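Local coordinates for protein kcn28 (Kitasatospora, PDB 6J31) that has no established function here but shows the two-domain GT-B fold of the erythromycin biosynthesis protein CIII-like family, at residues 75-78 with 79-83; 86-89 with 90-94; 112-115 with 116-120; 159-162 with 163-166. All coordinates share one frame; numbering follows the deposited sequence.

Overall arrangement
Each contact is local to one helix, and contacts 2, 3 and 4 lie on the same side of the chain's centre. Contacts 1 and 2 share helix 74-96, their centres about 17 Å apart. Contact 3 lies on helix 112-120, a crossover helix of the N-terminal sheet, and contact 4 on helix 152-167. Contact 3 is the buried one; the other three are partly buried, half the touching residues of contact 4 being exposed. Chemistry follows place: contact 1 adds an aromatic ring touching the ligand, contact 2 a proline kink, contact 3 a thioether beside an arginine and a leucine over an indole, and contact 4 an aromatic and leucine cluster, with charges on the exposed face.

Contact 1: residues 75-78 with 79-83; sequences IAQM and DVFLD
F81 lies against the carbonyl of Q77 one turn back, its CD2 coming obliquely to 3.2 Å from Q77 O. With CG opposite the carbonyl carbon (chi1 -80°), the ring leans back beside its own backbone N, bringing M78 CA to the ring edge, near its plane. Q77 O is hydrogen-bonded by F81 N at 3.2 Å and merely touched by the ring carbon. Q77 NE2 is modelled 3.9 Å from F81 CE2, amide and ring planes 73° apart, but the Q77 side chain is poorly ordered and this orientation uncertain; NE2 is joined covalently to a modified side chain of the bound peptide. On another face of the helix D79 runs alongside I75, with D79 OD2 4.0 Å from I75 CG2, while D79 N bonds to I75 O at 3.0 Å. Its OD1 is hydrogen-bonded by H157 ND1 from helix 152-167, a polar end well suited to a partly exposed position beside that helix. M78 packs instead on L148 and H157, as a flexible apolar chain can. The chemistry implies a division of faces: F81 presents an apolar ring to the bound (2E,2'E)-3,3'-(1,2-phenylene)di(prop-2-enoic acid), whereas D79 gives helix 152-167 a hydrogen-bond acceptor.

Contact 2: residues 86-89 with 90-94; sequences VGML and PQLRA
L89 O accepts the N-H of R93 in a short bond of 2.8 Å, and M88 O holds L92 N at 2.9 Å in the same helical pattern. One turn earlier the pattern breaks: P90 has no N-H, so V86 O meets P90 CD at 3.0 Å instead, and the helix kinks there. The next carbonyl is affected too, for Q91 N stays 3.8 Å from G87 O, and it is the side chain of Q91 that serves this oxygen. Its CG sits beside its own backbone N (chi1 -62°), which directs the extended chain back along the helix so that Q91 NE2 donates to G87 O at 3.0 Å. The donor stands 60° above the carbonyl plane, away from the lone pairs. Q91 OE1 is taken by T58 N, so both ends of the amide are used. On the buried side M88 and L92 run alongside each other, M88 CG 3.8 Å from L92 CD1, while R93 swings its guanidinium past L89, whose CD1 is 3.8 Å from R93 NH2. L89 in turn packs on V115 and L92 on L116. It is a proline-kinked helix packed against helix 112-120 in the N-terminal Rossmann-like domain of a GT-B fold.

Contact 3: residues 112-115 with 116-120; sequences PARV and LAMNW
R114 and M118, one turn apart, meet along the flank of the helix, where M118 SD lies 4.0 Å from both R114 CG and R114 NE. The arginine is stretched from CG to NE, with CG opposite its backbone N (chi1 177°), and so runs away from the helix; its NH1 makes weak hydrogen bonds to D177 O and L181 O. M118 turns the other way: CG lies beside its own N, over the preceding turn, with M118 CG 3.4 Å from R114 O, and the chain bends at its last torsion (chi3 81°). A thioether suits the exposed position of M118, since sulfur can rest obliquely against the guanidinium of the buried R114 without needing a partner, and it also touches V170. The backbone beneath is regular, M118 N bonding to R114 O at 2.8 Å and N119 N to V115 O at 3.0 Å. P112 fits the first turn because its nitrogen, lacking a hydrogen, is asked for no bond there, while P112 O still receives L116 N. This helix is the crossover of a beta-alpha-beta unit, linking parallel strands 103-107 and 124-128 in the Rossmann-like N-terminal domain. The small A113 and A117 let it sit close to the sheet, touching Y106 and F104 respectively. L116, which also touches F104, departs from the usual leucine shapes (chi1 -148°), and its CD2 is carried 3.2 Å above the W120 ring, over its centre. R100 forms a cation-pi contact with that indole. V115 packs on L178 and on L89 of helix 74-96.

Contact 4: residues 159-162 with 163-166; sequences RRFD and AWLE
F161 turns its ring toward the next turn, where F161 CE1 meets L165 CD1 at 3.6 Å, the methyl lying at the ring edge and in its plane. The same F161 CE1 is 3.9 Å from W164 CE3; the two aromatic side chains run alongside each other, and the phenyl carbon reaches the indole at its edge. F161 CG is set opposite the backbone N, though turned well off the ideal (chi1 -152°), which keeps the ring among its neighbours in the buried face. On the exposed face D162 O receives E166 N at 3.0 Å and has E166 CG 3.3 Å away, while D162 OD1 lies 4.1 Å from L165 CD2. The two carboxylates stay apart, D162 OD2 lying 6.5 Å from E166 OE2, so any repulsion is probably weak at this exposed position. The small A163 fits the same outer side; A163 N bonds to R159 O at 2.9 Å, and A163 CB lies 3.4 Å from R159 O. R160 makes a salt bridge with D83. W164 reaches A85 and V86 of helix 74-96 and P112 and V115 of helix 112-120, while L165 and E166 lie against the loop residues A175 and P171.

Contact 1: residues 75-78 with 79-83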
ATOM      1  N   ILE A  75      14.119   2.698  16.673  1.00 64.79           N
ATOM      2  CA  ILE A  75      15.336   3.330  16.174  1.00 62.10           C
ATOM      3  C   ILE A  75      16.092   2.368  15.265  1.00 59.63           C
ATOM      4  O   ILE A  75      16.661   2.772  14.243  1.00 58.54           O
ATOM      5  CB  ILE A  75      16.215   3.837  17.335  1.00 63.58           C
ATOM      6  CG1 ILE A  75      15.469   4.873  18.187  1.00 63.75           C
ATOM      7  CG2 ILE A  75      17.521   4.424  16.808  1.00 63.88           C
ATOM      8  CD1 ILE A  75      14.593   4.288  19.285  1.00 66.20           C
ATOM      9  N   ALA A  76      16.090   1.077  15.608  1.00 59.10           N
ATOM     10  CA  ALA A  76      16.741   0.077  14.766  1.00 60.76           C
ATOM     11  C   ALA A  76      16.072  -0.031  13.401  1.00 63.35           C
ATOM     12  O   ALA A  76      16.748  -0.232  12.385  1.00 62.02           O
ATOM     13  CB  ALA A  76      16.744  -1.281  15.468  1.00 59.99           C
ATOM     14  N   GLN A  77      14.742   0.080  13.360  1.00 68.59           N
ATOM     15  CA  GLN A  77      14.034   0.047  12.083  1.00 73.19           C
ATOM     16  C   GLN A  77      14.422   1.235  11.207  1.00 68.35           C
ATOM     17  O   GLN A  77      14.571   1.093   9.988  1.00 71.49           O
ATOM     18  CB  GLN A  77      12.524  -0.023  12.337  1.00 82.54           C
ATOM     19  CG  GLN A  77      11.780   1.305  12.442  1.00 93.34           C
ATOM     20  CD  GLN A  77      10.515   1.339  11.615  1.00100.07           C
ATOM     21  OE1 GLN A  77       9.810   0.327  11.518  1.00107.75           O
ATOM     22  NE2 GLN A  77      10.201   2.507  11.031  1.00 95.25           N
ATOM     23  N   MET A  78      14.603   2.415  11.809  1.00 63.11           N
ATOM     24  CA  MET A  78      15.087   3.566  11.050  1.00 58.54           C
ATOM     25  C   MET A  78      16.508   3.346  10.550  1.00 54.73           C
ATOM     26  O   MET A  78      16.872   3.822   9.468  1.00 53.93           O
ATOM     27  CB  MET A  78      15.008   4.837  11.890  1.00 56.88           C
ATOM     28  CG  MET A  78      13.612   5.180  12.351  1.00 55.57           C
ATOM     29  SD  MET A  78      13.583   6.715  13.282  1.00 54.25           S
ATOM     30  CE  MET A  78      13.463   6.069  14.936  1.00 54.14           C
ATOM     31  N   ASP A  79      17.336   2.662  11.340  1.00 51.05           N
ATOM     32  CA  ASP A  79      18.704   2.399  10.913  1.00 47.88           C
ATOM     33  C   ASP A  79      18.738   1.442   9.729  1.00 44.11           C
ATOM     34  O   ASP A  79      19.605   1.558   8.856  1.00 42.19           O
ATOM     35  CB  ASP A  79      19.521   1.861  12.086  1.00 48.35           C
ATOM     36  CG  ASP A  79      19.907   2.950  13.068  1.00 48.05           C
ATOM     37  OD1 ASP A  79      20.044   4.115  12.636  1.00 46.99           O
ATOM     38  OD2 ASP A  79      20.075   2.641  14.267  1.00 48.68           O
ATOM     39  N   VAL A  80      17.815   0.477   9.689  1.00 42.81           N
ATOM     40  CA  VAL A  80      17.738  -0.428   8.545  1.00 41.59           C
ATOM     41  C   VAL A  80      17.386   0.345   7.278  1.00 40.19           C
ATOM     42  O   VAL A  80      17.970   0.116   6.211  1.00 38.65           O
ATOM     43  CB  VAL A  80      16.732  -1.557   8.826  1.00 43.36           C
ATOM     44  CG1 VAL A  80      16.355  -2.275   7.536  1.00 43.46           C
ATOM     45  CG2 VAL A  80      17.314  -2.532   9.833  1.00 44.80           C
ATOM     46  N   PHE A  81      16.430   1.272   7.375  1.00 40.31           N
ATOM     47  CA  PHE A  81      16.060   2.076   6.214  1.00 40.51           C
ATOM     48  C   PHE A  81      17.221   2.948   5.751  1.00 38.33           C
ATOM     49  O   PHE A  81      17.494   3.043   4.549  1.00 41.01           O
ATOM     50  CB  PHE A  81      14.834   2.929   6.542  1.00 42.35           C
ATOM     51  CG  PHE A  81      13.539   2.174   6.471  1.00 42.92           C
ATOM     52  CD1 PHE A  81      13.126   1.593   5.284  1.00 42.86           C
ATOM     53  CD2 PHE A  81      12.740   2.029   7.593  1.00 42.95           C
ATOM     54  CE1 PHE A  81      11.937   0.890   5.215  1.00 42.31           C
ATOM     55  CE2 PHE A  81      11.556   1.322   7.528  1.00 42.95           C
ATOM     56  CZ  PHE A  81      11.152   0.754   6.338  1.00 42.19           C
ATOM     57  N   LEU A  82      17.928   3.578   6.692  1.00 36.25           N
ATOM     58  CA  LEU A  82      19.079   4.392   6.318  1.00 34.49           C
ATOM     59  C   LEU A  82      20.174   3.536   5.696  1.00 34.21           C
ATOM     60  O   LEU A  82      20.859   3.974   4.763  1.00 34.58           O
ATOM     61  CB  LEU A  82      19.600   5.148   7.541  1.00 35.63           C
ATOM     62  CG  LEU A  82      20.713   6.176   7.309  1.00 35.57           C
ATOM     63  CD1 LEU A  82      20.325   7.171   6.232  1.00 34.12           C
ATOM     64  CD2 LEU A  82      21.018   6.907   8.599  1.00 36.22           C
ATOM     65  N   ASP A  83      20.346   2.306   6.189  1.00 33.79           N
ATOM     66  CA  ASP A  83      21.286   1.384   5.560  1.00 34.58           C
ATOM     67  C   ASP A  83      20.890   1.104   4.120  1.00 33.17           C
ATOM     68  O   ASP A  83      21.746   1.050   3.229  1.00 33.00           O
ATOM     69  CB  ASP A  83      21.364   0.074   6.344  1.00 38.00           C
ATOM     70  CG  ASP A  83      22.115   0.213   7.655  1.00 41.52           C
ATOM     71  OD1 ASP A  83      22.750   1.268   7.893  1.00 43.34           O
ATOM     72  OD2 ASP A  83      22.090  -0.758   8.440  1.00 42.36           O
TER

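Contact 2: residues 86-89 with 90-94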
ATOM      1  N   VAL A  86      21.684   4.199   1.993  1.00 35.81           N
ATOM      2  CA  VAL A  86      23.120   4.311   1.752  1.00 33.68           C
ATOM      3  C   VAL A  86      23.569   3.286   0.716  1.00 33.13           C
ATOM      4  O   VAL A  86      24.415   3.577  -0.138  1.00 33.19           O
ATOM      5  CB  VAL A  86      23.887   4.167   3.082  1.00 34.79           C
ATOM      6  CG1 VAL A  86      25.374   3.990   2.841  1.00 34.54           C
ATOM      7  CG2 VAL A  86      23.636   5.378   3.965  1.00 37.07           C
ATOM      8  N   GLY A  87      23.017   2.071   0.779  1.00 32.08           N
ATOM      9  CA  GLY A  87      23.380   1.039  -0.183  1.00 30.48           C
ATOM     10  C   GLY A  87      22.773   1.240  -1.561  1.00 31.50           C
ATOM     11  O   GLY A  87      23.357   0.832  -2.572  1.00 30.36           O
ATOM     12  N   MET A  88      21.558   1.791  -1.619  1.00 32.34           N
ATOM     13  CA  MET A  88      20.855   1.903  -2.895  1.00 32.24           C
ATOM     14  C   MET A  88      21.516   2.916  -3.823  1.00 30.26           C
ATOM     15  O   MET A  88      21.685   2.655  -5.020  1.00 29.56           O
ATOM     16  CB  MET A  88      19.393   2.279  -2.654  1.00 35.44           C
ATOM     17  CG  MET A  88      18.513   2.167  -3.880  1.00 37.70           C
ATOM     18  SD  MET A  88      16.863   2.846  -3.622  1.00 38.29           S
ATOM     19  CE  MET A  88      16.269   1.865  -2.249  1.00 41.46           C
ATOM     20  N   LEU A  89      21.891   4.078  -3.293  1.00 30.13           N
ATOM     21  CA  LEU A  89      22.341   5.173  -4.152  1.00 28.98           C
ATOM     22  C   LEU A  89      23.543   4.811  -5.017  1.00 29.20           C
ATOM     23  O   LEU A  89      23.485   5.054  -6.235  1.00 28.57           O
ATOM     24  CB  LEU A  89      22.605   6.408  -3.288  1.00 30.07           C
ATOM     25  CG  LEU A  89      23.172   7.628  -4.006  1.00 30.81           C
ATOM     26  CD1 LEU A  89      22.251   8.066  -5.132  1.00 30.37           C
ATOM     27  CD2 LEU A  89      23.346   8.745  -2.993  1.00 30.44           C
ATOM     28  N   PRO A  90      24.633   4.230  -4.492  1.00 30.07           N
ATOM     29  CA  PRO A  90      25.749   3.879  -5.388  1.00 29.79           C
ATOM     30  C   PRO A  90      25.371   2.838  -6.427  1.00 30.50           C
ATOM     31  O   PRO A  90      25.877   2.884  -7.554  1.00 31.67           O
ATOM     32  CB  PRO A  90      26.829   3.363  -4.428  1.00 29.52           C
ATOM     33  CG  PRO A  90      26.100   2.963  -3.204  1.00 28.72           C
ATOM     34  CD  PRO A  90      24.925   3.872  -3.094  1.00 28.67           C
ATOM     35  N   GLN A  91      24.501   1.891  -6.077  1.00 29.85           N
ATOM     36  CA  GLN A  91      24.064   0.912  -7.066  1.00 30.41           C
ATOM     37  C   GLN A  91      23.260   1.569  -8.177  1.00 30.12           C
ATOM     38  O   GLN A  91      23.478   1.279  -9.358  1.00 31.89           O
ATOM     39  CB  GLN A  91      23.254  -0.186  -6.390  1.00 31.08           C
ATOM     40  CG  GLN A  91      24.049  -0.957  -5.370  1.00 31.46           C
ATOM     41  CD  GLN A  91      23.253  -2.077  -4.768  1.00 29.38           C
ATOM     42  OE1 GLN A  91      22.970  -3.068  -5.434  1.00 29.63           O
ATOM     43  NE2 GLN A  91      22.906  -1.941  -3.495  1.00 25.00           N
ATOM     44  N   LEU A  92      22.351   2.477  -7.819  1.00 29.47           N
ATOM     45  CA  LEU A  92      21.605   3.210  -8.834  1.00 28.00           C
ATOM     46  C   LEU A  92      22.535   4.066  -9.681  1.00 28.70           C
ATOM     47  O   LEU A  92      22.358   4.164 -10.901  1.00 29.08           O
ATOM     48  CB  LEU A  92      20.542   4.080  -8.169  1.00 27.94           C
ATOM     49  CG  LEU A  92      19.382   3.362  -7.487  1.00 26.65           C
ATOM     50  CD1 LEU A  92      18.431   4.390  -6.921  1.00 26.66           C
ATOM     51  CD2 LEU A  92      18.667   2.442  -8.462  1.00 24.71           C
ATOM     52  N   ARG A  93      23.520   4.710  -9.050  1.00 30.94           N
ATOM     53  CA  ARG A  93      24.462   5.533  -9.801  1.00 32.25           C
ATOM     54  C   ARG A  93      25.232   4.696 -10.812  1.00 31.56           C
ATOM     55  O   ARG A  93      25.361   5.080 -11.979  1.00 31.84           O
ATOM     56  CB  ARG A  93      25.428   6.239  -8.845  1.00 33.56           C
ATOM     57  CG  ARG A  93      26.363   7.251  -9.515  1.00 35.54           C
ATOM     58  CD  ARG A  93      27.305   7.914  -8.502  1.00 36.02           C
ATOM     59  NE  ARG A  93      26.591   8.403  -7.322  1.00 35.75           N
ATOM     60  CZ  ARG A  93      26.001   9.593  -7.229  1.00 35.60           C
ATOM     61  NH1 ARG A  93      26.031  10.445  -8.248  1.00 36.41           N
ATOM     62  NH2 ARG A  93      25.378   9.931  -6.107  1.00 36.21           N
ATOM     63  N   ALA A  94      25.712   3.525 -10.389  1.00 30.96           N
ATOM     64  CA  ALA A  94      26.482   2.666 -11.283  1.00 30.82           C
ATOM     65  C   ALA A  94      25.640   2.185 -12.459  1.00 30.35           C
ATOM     66  O   ALA A  94      26.119   2.138 -13.599  1.00 30.85           O
ATOM     67  CB  ALA A  94      27.050   1.482 -10.501  1.00 30.30           C
TER

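Contact 3: residues 112-115 with 116-120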
ATOM      1  N   PRO A 112      16.350   7.520  -2.552  1.00 28.33           N
ATOM      2  CA  PRO A 112      17.703   7.740  -3.095  1.00 27.56           C
ATOM      3  C   PRO A 112      17.704   8.023  -4.586  1.00 27.66           C
ATOM      4  O   PRO A 112      18.625   8.689  -5.075  1.00 29.18           O
ATOM      5  CB  PRO A 112      18.437   6.433  -2.765  1.00 26.80           C
ATOM      6  CG  PRO A 112      17.813   5.998  -1.507  1.00 27.22           C
ATOM      7  CD  PRO A 112      16.345   6.330  -1.671  1.00 27.82           C
ATOM      8  N   ALA A 113      16.687   7.566  -5.319  1.00 26.74           N
ATOM      9  CA  ALA A 113      16.581   7.925  -6.726  1.00 29.31           C
ATOM     10  C   ALA A 113      16.413   9.428  -6.906  1.00 28.71           C
ATOM     11  O   ALA A 113      16.916   9.991  -7.884  1.00 29.03           O
ATOM     12  CB  ALA A 113      15.420   7.171  -7.378  1.00 29.97           C
ATOM     13  N   ARG A 114      15.722  10.097  -5.979  1.00 28.28           N
ATOM     14  CA  ARG A 114      15.612  11.550  -6.071  1.00 29.77           C
ATOM     15  C   ARG A 114      16.963  12.221  -5.859  1.00 31.61           C
ATOM     16  O   ARG A 114      17.300  13.182  -6.562  1.00 32.63           O
ATOM     17  CB  ARG A 114      14.605  12.080  -5.054  1.00 29.43           C
ATOM     18  CG  ARG A 114      14.505  13.591  -5.040  1.00 31.47           C
ATOM     19  CD  ARG A 114      13.620  14.086  -3.909  1.00 33.93           C
ATOM     20  NE  ARG A 114      13.448  15.534  -3.959  1.00 36.28           N
ATOM     21  CZ  ARG A 114      12.834  16.257  -3.028  1.00 37.37           C
ATOM     22  NH1 ARG A 114      12.335  15.681  -1.943  1.00 38.43           N
ATOM     23  NH2 ARG A 114      12.724  17.567  -3.184  1.00 38.50           N
ATOM     24  N   VAL A 115      17.758  11.715  -4.910  1.00 31.20           N
ATOM     25  CA  VAL A 115      19.100  12.253  -4.705  1.00 29.97           C
ATOM     26  C   VAL A 115      19.902  12.132  -5.987  1.00 32.18           C
ATOM     27  O   VAL A 115      20.588  13.072  -6.407  1.00 31.98           O
ATOM     28  CB  VAL A 115      19.796  11.531  -3.535  1.00 28.96           C
ATOM     29  CG1 VAL A 115      21.242  12.005  -3.394  1.00 29.75           C
ATOM     30  CG2 VAL A 115      19.023  11.727  -2.237  1.00 27.35           C
ATOM     31  N   LEU A 116      19.793  10.979  -6.646  1.00 33.52           N
ATOM     32  CA  LEU A 116      20.469  10.773  -7.917  1.00 34.19           C
ATOM     33  C   LEU A 116      19.944  11.747  -8.966  1.00 34.32           C
ATOM     34  O   LEU A 116      20.722  12.348  -9.718  1.00 34.22           O
ATOM     35  CB  LEU A 116      20.260   9.324  -8.358  1.00 35.10           C
ATOM     36  CG  LEU A 116      21.330   8.594  -9.165  1.00 35.78           C
ATOM     37  CD1 LEU A 116      20.726   7.611 -10.158  1.00 34.36           C
ATOM     38  CD2 LEU A 116      22.305   9.550  -9.824  1.00 36.66           C
ATOM     39  N   ALA A 117      18.624  11.945  -9.001  1.00 33.86           N
ATOM     40  CA  ALA A 117      18.033  12.865  -9.965  1.00 33.40           C
ATOM     41  C   ALA A 117      18.506  14.290  -9.724  1.00 33.21           C
ATOM     42  O   ALA A 117      18.730  15.049 -10.674  1.00 33.29           O
ATOM     43  CB  ALA A 117      16.509  12.778  -9.905  1.00 33.23           C
ATOM     44  N   MET A 118      18.647  14.679  -8.456  1.00 33.64           N
ATOM     45  CA  MET A 118      19.151  16.012  -8.146  1.00 34.94           C
ATOM     46  C   MET A 118      20.597  16.181  -8.608  1.00 34.31           C
ATOM     47  O   MET A 118      20.966  17.238  -9.132  1.00 32.98           O
ATOM     48  CB  MET A 118      19.013  16.272  -6.647  1.00 37.03           C
ATOM     49  CG  MET A 118      17.575  16.552  -6.221  1.00 39.26           C
ATOM     50  SD  MET A 118      17.290  16.368  -4.452  1.00 42.16           S
ATOM     51  CE  MET A 118      17.906  17.941  -3.855  1.00 41.18           C
ATOM     52  N   ASN A 119      21.421  15.140  -8.450  1.00 34.99           N
ATOM     53  CA  ASN A 119      22.814  15.210  -8.890  1.00 36.16           C
ATOM     54  C   ASN A 119      22.915  15.444 -10.396  1.00 34.53           C
ATOM     55  O   ASN A 119      23.776  16.200 -10.858  1.00 34.52           O
ATOM     56  CB  ASN A 119      23.554  13.921  -8.517  1.00 40.19           C
ATOM     57  CG  ASN A 119      23.827  13.792  -7.023  1.00 43.92           C
ATOM     58  OD1 ASN A 119      23.777  14.765  -6.278  1.00 44.43           O
ATOM     59  ND2 ASN A 119      24.125  12.575  -6.585  1.00 46.80           N
ATOM     60  N   TRP A 120      22.049  14.798 -11.177  1.00 32.94           N
ATOM     61  CA  TRP A 120      22.144  14.802 -12.630  1.00 31.48           C
ATOM     62  C   TRP A 120      21.205  15.794 -13.301  1.00 32.95           C
ATOM     63  O   TRP A 120      21.131  15.816 -14.533  1.00 31.99           O
ATOM     64  CB  TRP A 120      21.875  13.399 -13.178  1.00 30.36           C
ATOM     65  CG  TRP A 120      22.908  12.389 -12.813  1.00 30.75           C
ATOM     66  CD1 TRP A 120      24.153  12.630 -12.308  1.00 29.04           C
ATOM     67  CD2 TRP A 120      22.809  10.971 -12.975  1.00 30.16           C
ATOM     68  NE1 TRP A 120      24.828  11.447 -12.127  1.00 28.94           N
ATOM     69  CE2 TRP A 120      24.024  10.413 -12.534  1.00 29.74           C
ATOM     70  CE3 TRP A 120      21.806  10.118 -13.444  1.00 29.49           C
ATOM     71  CZ2 TRP A 120      24.263   9.040 -12.549  1.00 29.11           C
ATOM     72  CZ3 TRP A 120      22.043   8.756 -13.453  1.00 29.69           C
ATOM     73  CH2 TRP A 120      23.260   8.230 -13.007  1.00 29.69           C
TER

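Contact 4: residues 159-162 with 163-166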
ATOM      1  N   ARG A 159      22.144  12.219  12.788  1.00 46.57           N
ATOM      2  CA  ARG A 159      23.438  12.725  12.348  1.00 49.12           C
ATOM      3  C   ARG A 159      23.954  11.947  11.142  1.00 45.21           C
ATOM      4  O   ARG A 159      24.514  12.535  10.211  1.00 43.86           O
ATOM      5  CB  ARG A 159      24.436  12.675  13.498  1.00 55.02           C
ATOM      6  CG  ARG A 159      24.287  13.813  14.469  1.00 60.95           C
ATOM      7  CD  ARG A 159      25.287  13.696  15.595  1.00 66.64           C
ATOM      8  NE  ARG A 159      25.232  14.857  16.468  1.00 72.72           N
ATOM      9  CZ  ARG A 159      25.797  16.023  16.176  1.00 78.15           C
ATOM     10  NH1 ARG A 159      26.458  16.173  15.033  1.00 80.30           N
ATOM     11  NH2 ARG A 159      25.697  17.045  17.015  1.00 81.13           N
ATOM     12  N   ARG A 160      23.798  10.621  11.154  1.00 41.51           N
ATOM     13  CA  ARG A 160      24.237   9.822  10.016  1.00 39.60           C
ATOM     14  C   ARG A 160      23.414  10.149   8.779  1.00 38.10           C
ATOM     15  O   ARG A 160      23.943  10.186   7.661  1.00 37.32           O
ATOM     16  CB  ARG A 160      24.143   8.336  10.355  1.00 41.11           C
ATOM     17  CG  ARG A 160      24.713   7.417   9.298  1.00 43.15           C
ATOM     18  CD  ARG A 160      24.924   6.021   9.847  1.00 45.80           C
ATOM     19  NE  ARG A 160      23.675   5.280   9.975  1.00 48.61           N
ATOM     20  CZ  ARG A 160      23.376   4.194   9.270  1.00 51.31           C
ATOM     21  NH1 ARG A 160      24.225   3.741   8.357  1.00 53.07           N
ATOM     22  NH2 ARG A 160      22.217   3.573   9.460  1.00 53.24           N
ATOM     23  N   PHE A 161      22.114  10.381   8.963  1.00 37.73           N
ATOM     24  CA  PHE A 161      21.249  10.747   7.850  1.00 38.18           C
ATOM     25  C   PHE A 161      21.705  12.062   7.221  1.00 41.04           C
ATOM     26  O   PHE A 161      21.845  12.163   5.997  1.00 41.64           O
ATOM     27  CB  PHE A 161      19.804  10.824   8.352  1.00 37.05           C
ATOM     28  CG  PHE A 161      18.768  10.545   7.299  1.00 37.20           C
ATOM     29  CD1 PHE A 161      18.948  10.957   5.991  1.00 36.72           C
ATOM     30  CD2 PHE A 161      17.618   9.839   7.625  1.00 37.31           C
ATOM     31  CE1 PHE A 161      17.996  10.690   5.028  1.00 37.18           C
ATOM     32  CE2 PHE A 161      16.660   9.566   6.664  1.00 37.28           C
ATOM     33  CZ  PHE A 161      16.849   9.991   5.363  1.00 36.99           C
ATOM     34  N   ASP A 162      21.966  13.077   8.052  1.00 43.47           N
ATOM     35  CA  ASP A 162      22.430  14.358   7.527  1.00 45.42           C
ATOM     36  C   ASP A 162      23.779  14.217   6.840  1.00 44.62           C
ATOM     37  O   ASP A 162      24.041  14.877   5.828  1.00 45.91           O
ATOM     38  CB  ASP A 162      22.513  15.405   8.637  1.00 48.79           C
ATOM     39  CG  ASP A 162      21.151  15.835   9.127  1.00 50.91           C
ATOM     40  OD1 ASP A 162      20.157  15.555   8.425  1.00 50.44           O
ATOM     41  OD2 ASP A 162      21.075  16.478  10.194  1.00 52.36           O
ATOM     42  N   ALA A 163      24.657  13.377   7.388  1.00 42.82           N
ATOM     43  CA  ALA A 163      25.954  13.159   6.763  1.00 40.38           C
ATOM     44  C   ALA A 163      25.809  12.491   5.402  1.00 38.08           C
ATOM     45  O   ALA A 163      26.553  12.808   4.465  1.00 37.00           O
ATOM     46  CB  ALA A 163      26.836  12.320   7.675  1.00 39.23           C
ATOM     47  N   TRP A 164      24.870  11.549   5.278  1.00 36.87           N
ATOM     48  CA  TRP A 164      24.645  10.910   3.985  1.00 36.04           C
ATOM     49  C   TRP A 164      24.165  11.918   2.946  1.00 38.21           C
ATOM     50  O   TRP A 164      24.602  11.880   1.791  1.00 37.28           O
ATOM     51  CB  TRP A 164      23.654   9.757   4.128  1.00 33.02           C
ATOM     52  CG  TRP A 164      23.294   9.138   2.818  1.00 31.24           C
ATOM     53  CD1 TRP A 164      24.121   8.445   1.987  1.00 30.30           C
ATOM     54  CD2 TRP A 164      22.006   9.144   2.190  1.00 30.19           C
ATOM     55  NE1 TRP A 164      23.433   8.025   0.879  1.00 30.16           N
ATOM     56  CE2 TRP A 164      22.131   8.440   0.979  1.00 29.75           C
ATOM     57  CE3 TRP A 164      20.761   9.669   2.539  1.00 30.13           C
ATOM     58  CZ2 TRP A 164      21.060   8.257   0.109  1.00 29.68           C
ATOM     59  CZ3 TRP A 164      19.699   9.491   1.675  1.00 30.36           C
ATOM     60  CH2 TRP A 164      19.852   8.788   0.475  1.00 30.01           C
ATOM     61  N   LEU A 165      23.286  12.845   3.342  1.00 40.82           N
ATOM     62  CA  LEU A 165      22.853  13.891   2.417  1.00 43.38           C
ATOM     63  C   LEU A 165      24.031  14.753   1.982  1.00 45.08           C
ATOM     64  O   LEU A 165      24.200  15.039   0.791  1.00 43.11           O
ATOM     65  CB  LEU A 165      21.767  14.771   3.048  1.00 44.13           C
ATOM     66  CG  LEU A 165      20.283  14.386   3.115  1.00 43.74           C
ATOM     67  CD1 LEU A 165      20.060  12.901   3.051  1.00 42.94           C
ATOM     68  CD2 LEU A 165      19.640  14.961   4.369  1.00 43.84           C
ATOM     69  N   GLU A 166      24.854  15.184   2.942  1.00 49.80           N
ATOM     70  CA  GLU A 166      26.009  16.011   2.608  1.00 55.55           C
ATOM     71  C   GLU A 166      27.012  15.245   1.757  1.00 53.07           C
ATOM     72  O   GLU A 166      27.534  15.780   0.773  1.00 51.15           O
ATOM     73  CB  GLU A 166      26.647  16.547   3.887  1.00 63.85           C
ATOM     74  CG  GLU A 166      25.702  17.468   4.651  1.00 72.23           C
ATOM     75  CD  GLU A 166      26.324  18.083   5.886  1.00 81.93           C
ATOM     76  OE1 GLU A 166      27.418  17.635   6.292  1.00 84.50           O
ATOM     77  OE2 GLU A 166      25.707  19.009   6.457  1.00 84.55           O
TER